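Local coordinates for 1H-3-hydroxy-4-oxoquinoline 2,4-dioxygenase (Pseudomonas putida, PDB 3IBT), which catalyses the cofactor-independent, ring-cleaving dioxygenation of 3-hydroxy-1H-quinolin-4-one to N-formylanthranilate and carbon monoxide during oxoquinoline degradation, at residues L4-T9 / L77-D82; H34-N39 / F245-N250; G66-Q71 / G175-R180; H96-N101 / I119-Q124. All blocks are in the same frame, centred on the assembly; numbering follows the deposited sequence.

Contact 1. Residues L4-T9 / L77-D82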
# COMPACT_ATOMS: atom_id res chain seq x y z
N LEU A 4 -4.64 10.62 -16.49
CA LEU A 4 -3.68 10.15 -17.50
C LEU A 4 -3.65 8.62 -17.51
O LEU A 4 -3.77 7.98 -16.45
CB LEU A 4 -2.26 10.69 -17.22
CG LEU A 4 -1.03 10.21 -18.01
CD1 LEU A 4 -0.58 11.28 -19.07
CD2 LEU A 4 0.14 9.94 -17.01
N ASN A 5 -3.52 8.04 -18.71
CA ASN A 5 -3.47 6.58 -18.88
C ASN A 5 -2.07 6.08 -19.29
O ASN A 5 -1.30 6.80 -19.96
CB ASN A 5 -4.48 6.10 -19.94
CG ASN A 5 -3.85 5.97 -21.29
OD1 ASN A 5 -3.51 6.97 -21.93
ND2 ASN A 5 -3.65 4.73 -21.73
N VAL A 6 -1.78 4.83 -18.91
CA VAL A 6 -0.44 4.31 -19.04
C VAL A 6 -0.52 2.87 -19.53
O VAL A 6 -1.56 2.20 -19.35
CB VAL A 6 0.35 4.38 -17.67
CG1 VAL A 6 0.80 5.81 -17.38
CG2 VAL A 6 -0.49 3.86 -16.51
N ASN A 7 0.55 2.42 -20.17
CA ASN A 7 0.70 1.02 -20.51
C ASN A 7 -0.60 0.46 -21.10
O ASN A 7 -1.17 1.04 -22.03
CB ASN A 7 1.11 0.25 -19.25
CG ASN A 7 2.15 -0.78 -19.55
OD1 ASN A 7 1.74 -1.84 -20.26
ND2 ASN A 7 3.51 -0.47 -19.12
N GLY A 8 -1.10 -0.64 -20.52
CA GLY A 8 -2.28 -1.32 -21.07
C GLY A 8 -3.59 -0.55 -20.92
O GLY A 8 -4.50 -0.68 -21.75
N THR A 9 -3.70 0.24 -19.84
CA THR A 9 -4.96 0.93 -19.55
C THR A 9 -4.83 2.30 -18.89
O THR A 9 -3.84 3.04 -19.08
CB THR A 9 -5.90 0.08 -18.62
OG1 THR A 9 -5.15 -0.32 -17.41
CG2 THR A 9 -6.52 -1.15 -19.44
N LEU A 77 2.93 2.43 -12.83
CA LEU A 77 3.48 3.57 -12.15
C LEU A 77 4.75 4.12 -12.82
O LEU A 77 5.01 5.32 -12.74
CB LEU A 77 3.77 3.21 -10.69
CG LEU A 77 3.53 4.24 -9.59
CD1 LEU A 77 4.28 3.74 -8.41
CD2 LEU A 77 3.99 5.66 -9.91
N LEU A 78 5.54 3.25 -13.45
CA LEU A 78 6.76 3.70 -14.13
C LEU A 78 6.46 4.49 -15.43
O LEU A 78 7.15 5.45 -15.82
CB LEU A 78 7.66 2.51 -14.42
CG LEU A 78 8.39 1.85 -13.25
CD1 LEU A 78 9.09 0.62 -13.78
CD2 LEU A 78 9.39 2.75 -12.60
N ALA A 79 5.38 4.08 -16.09
CA ALA A 79 4.86 4.77 -17.23
C ALA A 79 4.10 6.04 -16.76
O ALA A 79 3.66 6.86 -17.60
CB ALA A 79 3.95 3.83 -17.98
N PHE A 80 3.96 6.20 -15.43
CA PHE A 80 3.31 7.39 -14.84
C PHE A 80 4.31 8.51 -14.69
O PHE A 80 4.26 9.48 -15.46
CB PHE A 80 2.67 7.06 -13.50
CG PHE A 80 1.27 7.54 -13.39
CD1 PHE A 80 0.27 6.97 -14.19
CD2 PHE A 80 0.94 8.59 -12.52
CE1 PHE A 80 -1.03 7.41 -14.12
CE2 PHE A 80 -0.37 9.03 -12.44
CZ PHE A 80 -1.36 8.44 -13.25
N ILE A 81 5.23 8.37 -13.73
CA ILE A 81 6.39 9.26 -13.53
C ILE A 81 7.00 9.86 -14.83
O ILE A 81 7.32 11.07 -14.88
CB ILE A 81 7.53 8.55 -12.67
CG1 ILE A 81 8.35 7.54 -13.50
CG2 ILE A 81 6.97 7.89 -11.34
CD1 ILE A 81 9.55 8.13 -14.31
N ASP A 82 7.16 9.00 -15.84
CA ASP A 82 7.69 9.35 -17.15
C ASP A 82 6.68 10.21 -17.91
O ASP A 82 7.01 11.32 -18.33
CB ASP A 82 8.07 8.06 -17.91
CG ASP A 82 8.19 8.24 -19.46
OD1 ASP A 82 7.48 9.10 -20.10
OD2 ASP A 82 9.00 7.46 -20.06

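Contact 2. Residues H34-N39 / F245-N250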
# COMPACT_ATOMS: atom_id res chain seq x y z
N HIS A 34 -7.98 5.86 -3.87
CA HIS A 34 -7.39 7.10 -3.42
C HIS A 34 -8.17 7.60 -2.18
O HIS A 34 -7.64 8.35 -1.35
CB HIS A 34 -7.40 8.13 -4.55
CG HIS A 34 -8.76 8.67 -4.88
ND1 HIS A 34 -9.83 7.85 -5.15
CD2 HIS A 34 -9.22 9.93 -4.99
CE1 HIS A 34 -10.90 8.59 -5.41
NE2 HIS A 34 -10.55 9.86 -5.31
N ARG A 35 -9.42 7.14 -2.04
CA ARG A 35 -10.22 7.44 -0.85
C ARG A 35 -9.61 6.82 0.44
O ARG A 35 -9.96 7.17 1.56
CB ARG A 35 -11.68 7.01 -1.08
CG ARG A 35 -12.32 7.69 -2.29
CD ARG A 35 -13.68 7.09 -2.72
NE ARG A 35 -13.56 5.70 -3.21
CZ ARG A 35 -14.57 4.82 -3.30
NH1 ARG A 35 -15.79 5.16 -2.92
NH2 ARG A 35 -14.35 3.58 -3.75
N LEU A 36 -8.70 5.89 0.30
CA LEU A 36 -8.00 5.44 1.50
C LEU A 36 -7.26 6.65 2.09
O LEU A 36 -7.04 6.72 3.29
CB LEU A 36 -7.03 4.30 1.19
CG LEU A 36 -6.29 3.67 2.39
CD1 LEU A 36 -7.25 3.08 3.44
CD2 LEU A 36 -5.29 2.61 1.98
N PHE A 37 -6.90 7.60 1.24
CA PHE A 37 -6.03 8.66 1.69
C PHE A 37 -6.80 9.92 2.01
O PHE A 37 -6.20 10.97 2.15
CB PHE A 37 -4.92 8.94 0.66
CG PHE A 37 -4.01 7.76 0.42
CD1 PHE A 37 -4.09 7.04 -0.78
CD2 PHE A 37 -3.09 7.36 1.38
CE1 PHE A 37 -3.27 5.93 -1.04
CE2 PHE A 37 -2.27 6.23 1.16
CZ PHE A 37 -2.36 5.53 -0.06
N LYS A 38 -8.10 9.80 2.18
CA LYS A 38 -8.93 10.98 2.15
C LYS A 38 -8.59 11.90 3.29
O LYS A 38 -8.67 13.14 3.11
CB LYS A 38 -10.43 10.64 2.14
CG LYS A 38 -10.96 10.03 3.44
CD LYS A 38 -12.48 9.87 3.32
CE LYS A 38 -13.11 9.80 4.72
NZ LYS A 38 -14.24 8.82 4.87
N ASN A 39 -8.20 11.30 4.43
CA ASN A 39 -7.87 12.08 5.64
C ASN A 39 -6.44 12.54 5.61
O ASN A 39 -6.16 13.66 5.97
CB ASN A 39 -8.14 11.32 6.94
CG ASN A 39 -9.61 11.04 7.16
OD1 ASN A 39 -10.50 11.75 6.65
ND2 ASN A 39 -9.89 9.97 7.94
N PHE A 245 -5.65 0.28 8.91
CA PHE A 245 -5.48 1.46 8.02
C PHE A 245 -5.15 2.68 8.84
O PHE A 245 -6.01 3.53 9.13
CB PHE A 245 -6.72 1.71 7.23
CG PHE A 245 -7.45 0.46 6.93
CD1 PHE A 245 -8.41 -0.02 7.82
CD2 PHE A 245 -7.18 -0.26 5.77
CE1 PHE A 245 -9.12 -1.21 7.56
CE2 PHE A 245 -7.87 -1.43 5.47
CZ PHE A 245 -8.85 -1.92 6.38
N PRO A 246 -3.89 2.77 9.27
CA PRO A 246 -3.52 3.93 10.05
C PRO A 246 -3.75 5.28 9.31
O PRO A 246 -3.89 6.33 9.93
CB PRO A 246 -2.03 3.70 10.34
CG PRO A 246 -1.58 2.61 9.45
CD PRO A 246 -2.77 1.81 9.08
N SER A 247 -3.81 5.25 7.99
CA SER A 247 -4.05 6.48 7.25
C SER A 247 -5.49 6.96 7.44
O SER A 247 -5.77 8.12 7.22
CB SER A 247 -3.80 6.22 5.79
OG SER A 247 -4.56 5.07 5.40
N LEU A 248 -6.38 6.06 7.85
CA LEU A 248 -7.77 6.41 8.06
C LEU A 248 -7.99 6.62 9.52
O LEU A 248 -8.53 7.63 9.92
CB LEU A 248 -8.68 5.28 7.60
CG LEU A 248 -8.95 5.13 6.11
CD1 LEU A 248 -9.82 3.88 5.90
CD2 LEU A 248 -9.62 6.37 5.55
N GLU A 249 -7.57 5.64 10.33
CA GLU A 249 -7.72 5.70 11.78
C GLU A 249 -6.90 6.85 12.47
O GLU A 249 -7.36 7.48 13.44
CB GLU A 249 -7.38 4.36 12.41
CG GLU A 249 -7.85 4.28 13.85
CD GLU A 249 -7.42 2.96 14.55
OE1 GLU A 249 -6.47 2.29 14.04
OE2 GLU A 249 -8.06 2.61 15.60
N ASN A 250 -5.69 7.10 12.00
CA ASN A 250 -4.87 8.07 12.66
C ASN A 250 -4.14 8.98 11.71
O ASN A 250 -2.91 9.01 11.71
CB ASN A 250 -3.90 7.38 13.61
CG ASN A 250 -4.56 6.96 14.93
OD1 ASN A 250 -5.24 7.75 15.61
ND2 ASN A 250 -4.37 5.69 15.29
O HOH W 1 -6.49 9.04 5.05

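Contact 3. Residues G66-Q71 / G175-R180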
# COMPACT_ATOMS: atom_id res chain seq x y z
N GLY A 66 -7.09 -7.57 -19.33
CA GLY A 66 -6.50 -8.83 -18.89
C GLY A 66 -6.30 -8.81 -17.40
O GLY A 66 -6.28 -7.74 -16.77
N ASP A 67 -6.20 -9.99 -16.82
CA ASP A 67 -5.72 -10.04 -15.46
C ASP A 67 -4.25 -9.63 -15.61
O ASP A 67 -3.77 -9.43 -16.75
CB ASP A 67 -5.91 -11.44 -14.85
CG ASP A 67 -4.66 -12.27 -14.88
OD1 ASP A 67 -4.37 -12.87 -15.94
OD2 ASP A 67 -3.95 -12.29 -13.85
N PHE A 68 -3.55 -9.48 -14.48
CA PHE A 68 -2.19 -8.91 -14.49
C PHE A 68 -1.38 -9.30 -13.25
O PHE A 68 -1.93 -9.82 -12.27
CB PHE A 68 -2.26 -7.37 -14.64
CG PHE A 68 -3.27 -6.72 -13.73
CD1 PHE A 68 -2.95 -6.43 -12.40
CD2 PHE A 68 -4.56 -6.43 -14.19
CE1 PHE A 68 -3.91 -5.83 -11.53
CE2 PHE A 68 -5.51 -5.84 -13.35
CZ PHE A 68 -5.18 -5.55 -12.01
N ASP A 69 -0.07 -9.07 -13.34
CA ASP A 69 0.86 -9.28 -12.23
C ASP A 69 0.89 -8.01 -11.36
O ASP A 69 0.59 -6.89 -11.83
CB ASP A 69 2.31 -9.50 -12.72
CG ASP A 69 2.66 -10.98 -13.07
OD1 ASP A 69 2.34 -11.94 -12.32
OD2 ASP A 69 3.36 -11.18 -14.10
N SER A 70 1.30 -8.23 -10.11
CA SER A 70 1.81 -7.21 -9.20
C SER A 70 3.00 -6.47 -9.83
O SER A 70 3.35 -5.34 -9.42
CB SER A 70 2.22 -7.85 -7.85
OG SER A 70 3.31 -7.18 -7.25
N GLN A 71 3.64 -7.13 -10.81
CA GLN A 71 4.76 -6.54 -11.57
C GLN A 71 4.36 -5.59 -12.70
O GLN A 71 5.12 -4.67 -13.02
CB GLN A 71 5.72 -7.61 -12.08
CG GLN A 71 6.83 -7.89 -11.09
CD GLN A 71 7.33 -9.29 -11.19
OE1 GLN A 71 6.73 -10.15 -11.85
NE2 GLN A 71 8.46 -9.54 -10.53
N GLY A 175 -15.74 -9.30 -7.27
CA GLY A 175 -15.17 -10.58 -6.85
C GLY A 175 -13.93 -10.99 -7.63
O GLY A 175 -12.97 -11.51 -7.05
N GLU A 176 -13.96 -10.76 -8.94
CA GLU A 176 -12.79 -10.99 -9.81
C GLU A 176 -11.54 -10.13 -9.43
O GLU A 176 -10.39 -10.48 -9.72
CB GLU A 176 -13.19 -10.83 -11.28
CG GLU A 176 -14.07 -11.97 -11.79
CD GLU A 176 -14.00 -12.03 -13.38
OE1 GLU A 176 -13.39 -11.06 -14.07
OE2 GLU A 176 -14.70 -13.00 -13.94
N MSE A 177 -11.76 -9.01 -8.76
CA MSE A 177 -10.62 -8.30 -8.28
C MSE A 177 -10.22 -8.85 -6.90
O MSE A 177 -9.04 -9.09 -6.65
CB MSE A 177 -10.90 -6.81 -8.23
CG MSE A 177 -9.66 -5.97 -8.01
SE MSE A 177 -8.37 -6.00 -9.50
CE MSE A 177 -9.55 -5.10 -10.88
N TRP A 178 -11.19 -9.08 -6.02
CA TRP A 178 -10.86 -9.63 -4.72
C TRP A 178 -9.94 -10.87 -4.87
O TRP A 178 -9.01 -11.13 -4.07
CB TRP A 178 -12.13 -9.96 -3.90
CG TRP A 178 -11.72 -10.42 -2.53
CD1 TRP A 178 -11.74 -11.69 -2.06
CD2 TRP A 178 -11.14 -9.61 -1.49
NE1 TRP A 178 -11.24 -11.73 -0.78
CE2 TRP A 178 -10.86 -10.47 -0.41
CE3 TRP A 178 -10.85 -8.25 -1.36
CZ2 TRP A 178 -10.30 -10.01 0.79
CZ3 TRP A 178 -10.27 -7.80 -0.17
CH2 TRP A 178 -10.01 -8.67 0.88
N GLN A 179 -10.22 -11.63 -5.93
CA GLN A 179 -9.56 -12.88 -6.18
C GLN A 179 -8.19 -12.65 -6.77
O GLN A 179 -7.22 -13.20 -6.28
CB GLN A 179 -10.40 -13.74 -7.10
CG GLN A 179 -11.65 -14.28 -6.42
CD GLN A 179 -12.65 -14.89 -7.40
OE1 GLN A 179 -12.33 -15.11 -8.58
NE2 GLN A 179 -13.86 -15.17 -6.92
N ARG A 180 -8.11 -11.84 -7.82
CA ARG A 180 -6.80 -11.52 -8.38
C ARG A 180 -5.84 -11.12 -7.24
O ARG A 180 -4.68 -11.55 -7.19
CB ARG A 180 -6.88 -10.43 -9.46
CG ARG A 180 -5.48 -9.96 -9.92
CD ARG A 180 -5.26 -9.85 -11.42
NE ARG A 180 -6.06 -8.77 -11.99
CZ ARG A 180 -7.25 -8.94 -12.57
NH1 ARG A 180 -7.91 -7.89 -13.04
NH2 ARG A 180 -7.78 -10.15 -12.67

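Contact 4. Residues H96-N101 / I119-Q124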
# COMPACT_ATOMS: atom_id res chain seq x y z
N HIS A 96 -0.44 -4.42 0.64
CA HIS A 96 0.24 -5.18 -0.41
C HIS A 96 0.60 -4.33 -1.62
O HIS A 96 1.24 -4.82 -2.57
CB HIS A 96 -0.47 -6.50 -0.72
CG HIS A 96 -0.73 -7.29 0.52
ND1 HIS A 96 0.29 -7.95 1.19
CD2 HIS A 96 -1.85 -7.46 1.26
CE1 HIS A 96 -0.21 -8.54 2.27
NE2 HIS A 96 -1.50 -8.26 2.34
N GLY A 97 0.24 -3.05 -1.54
CA GLY A 97 0.77 -2.03 -2.45
C GLY A 97 2.28 -1.93 -2.29
O GLY A 97 2.98 -1.53 -3.20
N CYS A 98 2.80 -2.32 -1.13
CA CYS A 98 4.21 -2.25 -0.87
C CYS A 98 5.10 -3.10 -1.78
O CYS A 98 6.16 -2.62 -2.24
CB CYS A 98 4.45 -2.61 0.57
SG CYS A 98 3.40 -1.57 1.67
N TRP A 99 4.69 -4.36 -2.02
CA TRP A 99 5.31 -5.17 -3.07
C TRP A 99 5.57 -4.31 -4.34
O TRP A 99 6.66 -4.38 -4.90
CB TRP A 99 4.43 -6.37 -3.47
CG TRP A 99 4.11 -7.31 -2.40
CD1 TRP A 99 2.92 -7.42 -1.73
CD2 TRP A 99 4.99 -8.30 -1.86
NE1 TRP A 99 3.02 -8.40 -0.77
CE2 TRP A 99 4.28 -8.95 -0.82
CE3 TRP A 99 6.33 -8.66 -2.10
CZ2 TRP A 99 4.85 -9.97 -0.05
CZ3 TRP A 99 6.90 -9.68 -1.32
CH2 TRP A 99 6.16 -10.32 -0.31
N VAL A 100 4.58 -3.52 -4.78
CA VAL A 100 4.78 -2.59 -5.92
C VAL A 100 5.85 -1.49 -5.62
O VAL A 100 6.78 -1.26 -6.39
CB VAL A 100 3.42 -1.93 -6.36
CG1 VAL A 100 3.60 -0.97 -7.52
CG2 VAL A 100 2.35 -3.00 -6.65
N ASN A 101 5.68 -0.81 -4.49
CA ASN A 101 6.64 0.15 -3.98
C ASN A 101 8.10 -0.35 -4.06
O ASN A 101 8.96 0.28 -4.71
CB ASN A 101 6.26 0.48 -2.54
CG ASN A 101 7.03 1.65 -1.97
OD1 ASN A 101 8.10 2.03 -2.48
ND2 ASN A 101 6.50 2.24 -0.90
N ILE A 119 3.13 1.08 4.75
CA ILE A 119 2.21 1.20 5.85
C ILE A 119 1.49 -0.13 6.03
O ILE A 119 0.85 -0.63 5.11
CB ILE A 119 1.21 2.34 5.61
CG1 ILE A 119 1.95 3.66 5.46
CG2 ILE A 119 0.20 2.41 6.72
CD1 ILE A 119 1.08 4.83 5.20
N ASP A 120 1.60 -0.72 7.20
CA ASP A 120 0.77 -1.86 7.52
C ASP A 120 0.86 -2.97 6.51
O ASP A 120 -0.16 -3.49 6.06
CB ASP A 120 -0.68 -1.48 7.80
CG ASP A 120 -1.17 -2.13 9.09
OD1 ASP A 120 -1.38 -1.38 10.07
OD2 ASP A 120 -1.27 -3.40 9.17
N TRP A 121 2.10 -3.32 6.20
CA TRP A 121 2.50 -4.46 5.40
C TRP A 121 2.91 -5.56 6.36
O TRP A 121 3.83 -5.36 7.19
CB TRP A 121 3.76 -4.06 4.70
CG TRP A 121 4.09 -4.86 3.53
CD1 TRP A 121 3.29 -5.72 2.87
CD2 TRP A 121 5.32 -4.82 2.81
NE1 TRP A 121 3.94 -6.24 1.81
CE2 TRP A 121 5.19 -5.69 1.73
CE3 TRP A 121 6.52 -4.13 2.99
CZ2 TRP A 121 6.21 -5.90 0.81
CZ3 TRP A 121 7.56 -4.32 2.06
CH2 TRP A 121 7.38 -5.21 0.97
N LEU A 122 2.27 -6.73 6.24
CA LEU A 122 2.51 -7.85 7.14
C LEU A 122 3.87 -8.49 6.84
O LEU A 122 4.05 -9.20 5.85
CB LEU A 122 1.36 -8.86 7.04
CG LEU A 122 1.40 -10.15 7.85
CD1 LEU A 122 1.21 -9.94 9.35
CD2 LEU A 122 0.36 -11.10 7.28
N LEU A 123 4.82 -8.20 7.72
CA LEU A 123 6.20 -8.50 7.41
C LEU A 123 6.49 -10.00 7.40
O LEU A 123 7.50 -10.44 6.81
CB LEU A 123 7.13 -7.79 8.37
CG LEU A 123 7.01 -6.29 8.26
CD1 LEU A 123 7.84 -5.68 9.36
CD2 LEU A 123 7.44 -5.74 6.92
N GLN A 124 5.59 -10.79 7.96
CA GLN A 124 5.84 -12.20 8.05
C GLN A 124 4.51 -12.95 7.98
O GLN A 124 3.61 -12.68 8.77
CB GLN A 124 6.52 -12.39 9.37
CG GLN A 124 7.33 -13.62 9.44
CD GLN A 124 8.66 -13.36 10.10
OE1 GLN A 124 9.56 -12.76 9.46
NE2 GLN A 124 8.82 -13.81 11.37

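Contact 1. Residues L4-T9 / L77-D82
Val6 and Ala79 mark the closest pass of the two backbones, their CA atoms 5.6 Å apart where the short edge strand 5-6 runs by helix 70-83. Just beyond, Val6 to Thr9 fold into a type II' beta turn: Thr9 N bonds weakly to Val6 O across the turn, and Val6 N bonds to Thr9 O as the second bond of the pair. No hydrogen bond crosses between the segments; side-chain carbons make most of the contact, with the carbonyl oxygens of Leu4 and Ala79 touching as well. Val6 points at the helix and works on two fronts: its CB meets the methyl of Ala79 (CB to CB 3.7 Å), while CG1 reaches CD1 of Phe80 at 3.4 Å. CG1 stands anti to the carbonyl carbon (chi1 -76°), which turns it toward the helix backbone at Ala79. CG2 lies close to the plane of the Phe80 ring, at its edge. Leu4 comes to the same ring from above instead: its CD2 sits over one face, 4.2 Å from the ring centroid of Phe80 and 17° off the normal, a CH-pi contact. On the strand side, Asn5 ND2 gives a hydrogen bond to Thr9 O, arriving from above the carbonyl plane. The ring of Phe80 also makes an edge-to-face pair with Tyr13 and touches Met11, both on strand 9-16, and Phe25 on strand 23-27, so the N-terminal edge strand, helix 70-83 and the sheet meet around it.

Contact 2. Residues H34-N39 / F245-N250
Leu36 has its CG anti to the backbone N (chi1 -176°), and Leu248 has its own anti to the carbonyl carbon (chi1 -78°); from these starts the two side chains swing together and cross at about a right angle. Their CD1 atoms meet at 3.6 Å. The Leu36 CD1 methyl also reaches the ring of Phe245, 4.1 Å from CD2, at an oblique approach. The other Leu248 methyl, CD2, lies against the backbone of the 3-10 segment 34-36, 3.4 Å from Leu36 O. Ser247 adds its hydroxyl side, with OG 3.7 Å from Leu36 CG, a van der Waals contact.

Polar links flank this apolar centre. The amide of Asn39 donates weakly from ND2 to Leu248 O (3.4 Å), and the same nitrogen is hydrogen-bonded to Asp161, its stronger partner. A water sits between the backbones: it donates to Leu36 O (3.0 Å) and accepts weakly from Asn39 N, and it lies so close to Ser247 O that the exact length there is doubtful. Through it, two carbonyls and an N-H from both segments share one bridge.

Helix 160-169 packs alongside, with His165 touching Leu36 and Leu248 and making an edge-to-face pair with the Phe245 ring. In this alpha/beta-hydrolase fold the arrangement lies beside the probable substrate site. The loop after strand 23-27 meets the short helix 246-249, which starts just after His244, the probable proton donor/acceptor, with Phe245 at its N-cap position. Leu36 lies about 4 Å, side chain to side chain, from Gln32 and Thr94, which by similarity bind the substrate.

Contact 3. Residues G66-Q71 / G175-R180
Arg180 stands almost upright on the ring of Phe68: guanidinium and ring planes are 74° apart, and the two side chains cross at about a right angle. The NE atom of Arg180 lies over the centre of the ring, with CD above the same face, 4.1 Å from the Phe68 centroid and only 5° off its normal, as a CH-pi contact. The charged carbon follows off-centre, Arg180 CZ being 4.1 Å from the centroid of Phe68, so a cation-pi interaction accompanies the methylene packing. Seen from the guanidinium, Phe68 lies at the edge and Asp67 over one face.

That last approach is made by carbon. Asp67 CA lies over the centre of the guanidinium, 3.5 Å from Arg180 CZ, with CB beside it. The carboxylate stays aside: Asp67 OD2 is 4.5 Å from Arg180 NE and well out of the guanidinium plane, so opposite charges are near without a salt bridge. OD2 instead forms a salt bridge with Arg183, about one turn further along the helix. The Arg180 chain, bent at chi2 and chi3, is what folds its end back over the ring.

Met177, a selenomethionine here, adds a lesser contact to the same ring. Its SE is 4.1 Å from CZ of Phe68, an oblique Met-aromatic contact. The whole patch is a surface contact that joins the loop entering helix 70-83 to the first turns of helix 175-192. Phe68 also touches Arg56 and lies close to Trp30, and Met177 touches Cys31 and His58 in neighbouring loops.

Contact 4. Residues H96-N101 / I119-Q124
His96 opens the contact just before helix 97-107, its ND1 4.1 Å from NE1 of Trp121; the two ring systems meet obliquely, planes at 76°. Next to touch is Cys98, whose CB and SG both lie over one face of the indole. Its CB sits over the six-membered ring of Trp121, 3.4 Å from the centroid, and SG lies over the five-membered ring at 4.1 Å from that centroid, a sulfur-aromatic contact. With CG anti to the backbone N (chi1 -161°), Trp121 swings its rings out of the loop and onto the start of the helix.

Trp99 then receives the edge of Trp121 on its own face, a T-shaped pair with the centroids of the five-membered rings 4.9 Å apart and planes at 89°. The Trp99 NE1 donates weakly to His96 ND1, at 3.4 Å, which ties the two side chains of the helix start together. Tyr189 and Trp192 of helix 175-192 extend the aromatic cluster on the Trp99 side.

Across the segments the contact is thus dispersion and ring electrostatics, with no hydrogen bond; the two indole NE1 atoms, both donors, come close without bonding. It joins the turn after strand 89-94, where alpha/beta hydrolases carry their nucleophile elbow, to the loop that carries Asp120. That residue bonds weakly to His244 and, by similarity, raises its basicity, so the aromatic cluster lies next to what is probably the catalytic Asp-His pair.

How the contacts relate
Contact 4 is the buried one of the four, and ring and sulfur contacts dominate it. Contact 2, partly buried, mixes leucine packing with a water bridge; it touches contact 4 through Pro246, which packs on Ile119 and Asp120. Contact 1 is also partly buried, although further from the centre; contact 3 is at the surface. Both use helix 70-83: contact 1 sets its later part against the N-terminal edge strand, contact 3 takes the loop leading into it. A charged group is a main partner in contact 3, where an arginine lies on a ring. Ser70 of contact 3 packs on Trp99 and Val100, joining contacts 3 and 4, whereas contact 1 touches none of the others.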